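Local coordinates for protein nucleotide pyrophosphohydrolase (Bacillus cereus, PDB 5IE9) that probably hydrolyses nucleoside triphosphates to monophosphates and pyrophosphate, as a manganese-binding nucleotide pyrophosphohydrolase of the MazG family, at residues 8-13 with 77-82. Residues are numbered along the deposited sequence; the frame is centred on the assembly and turned at random.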
# COMPACT_ATOMS: atom_id res chain seq x y z
N ASP C 8 11.26 24.07 6.72
CA ASP C 8 12.64 23.72 7.08
C ASP C 8 12.95 22.22 6.94
O ASP C 8 14.00 21.86 6.43
CB ASP C 8 12.99 24.20 8.50
CG ASP C 8 13.10 25.71 8.60
OD1 ASP C 8 13.56 26.37 7.64
OD2 ASP C 8 12.73 26.25 9.67
N MET C 9 12.03 21.36 7.40
CA MET C 9 12.17 19.90 7.26
C MET C 9 12.32 19.51 5.78
O MET C 9 13.12 18.63 5.46
CB MET C 9 11.00 19.14 7.88
CG MET C 9 10.48 19.70 9.20
SD MET C 9 9.57 18.63 10.33
CE MET C 9 8.72 17.46 9.27
N GLN C 10 11.56 20.18 4.92
CA GLN C 10 11.66 20.01 3.46
C GLN C 10 13.00 20.52 2.92
O GLN C 10 13.64 19.83 2.11
CB GLN C 10 10.47 20.64 2.73
CG GLN C 10 9.16 19.90 2.96
CD GLN C 10 8.00 20.38 2.12
OE1 GLN C 10 7.03 20.93 2.64
NE2 GLN C 10 8.07 20.16 0.81
N LYS C 11 13.43 21.70 3.38
CA LYS C 11 14.77 22.26 3.07
C LYS C 11 15.91 21.33 3.51
O LYS C 11 16.90 21.17 2.79
CB LYS C 11 14.95 23.65 3.70
CG LYS C 11 14.35 24.81 2.91
CD LYS C 11 14.42 26.12 3.68
N GLU C 12 15.75 20.73 4.69
CA GLU C 12 16.73 19.81 5.28
C GLU C 12 16.90 18.54 4.44
O GLU C 12 18.02 18.05 4.27
CB GLU C 12 16.29 19.46 6.70
CG GLU C 12 17.36 18.82 7.57
CD GLU C 12 16.92 18.64 9.02
OE1 GLU C 12 15.90 19.25 9.43
OE2 GLU C 12 17.60 17.90 9.76
N VAL C 13 15.79 18.02 3.91
CA VAL C 13 15.80 16.83 3.06
C VAL C 13 16.34 17.18 1.68
O VAL C 13 17.12 16.41 1.09
CB VAL C 13 14.41 16.16 2.99
CG1 VAL C 13 14.35 15.09 1.90
CG2 VAL C 13 14.06 15.54 4.33
N MET C 77 9.07 13.09 -2.29
CA MET C 77 8.02 13.19 -3.30
C MET C 77 7.62 14.66 -3.50
O MET C 77 7.62 15.15 -4.64
CB MET C 77 6.82 12.32 -2.86
CG MET C 77 5.56 12.42 -3.71
SD MET C 77 5.64 11.43 -5.21
CE MET C 77 5.11 9.82 -4.60
N ALA C 78 7.33 15.35 -2.40
CA ALA C 78 6.86 16.73 -2.43
C ALA C 78 7.92 17.69 -2.99
O ALA C 78 7.58 18.59 -3.76
CB ALA C 78 6.41 17.16 -1.05
N ASN C 79 9.17 17.48 -2.60
CA ASN C 79 10.29 18.30 -3.07
C ASN C 79 10.53 18.10 -4.56
O ASN C 79 10.66 19.07 -5.30
CB ASN C 79 11.56 17.97 -2.31
CG ASN C 79 11.53 18.44 -0.86
OD1 ASN C 79 12.49 18.19 -0.12
ND2 ASN C 79 10.46 19.11 -0.43
N SER C 80 10.58 16.83 -4.97
CA SER C 80 10.65 16.39 -6.37
C SER C 80 9.71 17.16 -7.31
O SER C 80 10.10 17.48 -8.44
CB SER C 80 10.36 14.88 -6.44
OG SER C 80 10.12 14.43 -7.76
N LEU C 81 8.50 17.45 -6.84
CA LEU C 81 7.45 18.09 -7.64
C LEU C 81 7.14 19.53 -7.21
O LEU C 81 6.07 20.07 -7.52
CB LEU C 81 6.16 17.24 -7.61
CG LEU C 81 6.24 15.73 -7.87
CD1 LEU C 81 4.96 15.06 -7.39
CD2 LEU C 81 6.51 15.40 -9.33
N ASN C 82 8.09 20.15 -6.50
CA ASN C 82 7.98 21.54 -6.01
C ASN C 82 6.70 21.84 -5.21
O ASN C 82 6.18 22.96 -5.23
CB ASN C 82 8.20 22.55 -7.15
CG ASN C 82 9.66 22.67 -7.55
OD1 ASN C 82 10.27 23.73 -7.38
ND2 ASN C 82 10.24 21.59 -8.08
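Gln10 reaches out from helix 6-17 to the last turn of helix 62-80, where it meets Asn79 and Ala78. Its CB sits against the amide end of Asn79. With CG beside the backbone N and anti to the carbonyl carbon (chi1 -69°) and the chain extended beyond it, CG and CD pass along that same amide end. At the tip, NE2 lies 3.9 Å from CB of Ala78 and directly faces the Asn79 amide. The two amides lie side by side in nearly one plane, 9° apart, not stacked. The Asn79 amide is probably turned over in the model; its modelled ND2 is 2.9 Å from Gln10 NE2, and its modelled OD1 is 3.0 Å from Gln10 O. Both ends of the Gln10 amide are nevertheless held: NE2 donates to Ile83 O and OE1 accepts from Leu85 N, so the side chain bridges from the turn after helix 62-80 to the start of helix 85-96 and its rotation is fixed. The end of helix 62-80 is finished by a Schellman motif, with Asn82 at positive phi as the C-prime residue and its N bonded to Asn79 O at 3.0 Å. One turn along the first helix, Val13 brings CG1, anti to its own backbone N, to the other end of the Asn79 amide and continues onto Phe72, Ile75 and Cys76. Segments 8-13 and 77-82 bury only 156 Å² between them, with their nearest CA atoms, those of Gln10 and Asn79, 6.9 Å apart. Helix 6-17 thus lies against the C-terminal end of helix 62-80 and the link into helix 85-96; Met77 packs onto helix 27-49, while His89 of the second subunit packs on Met9, Glu12 and Val13.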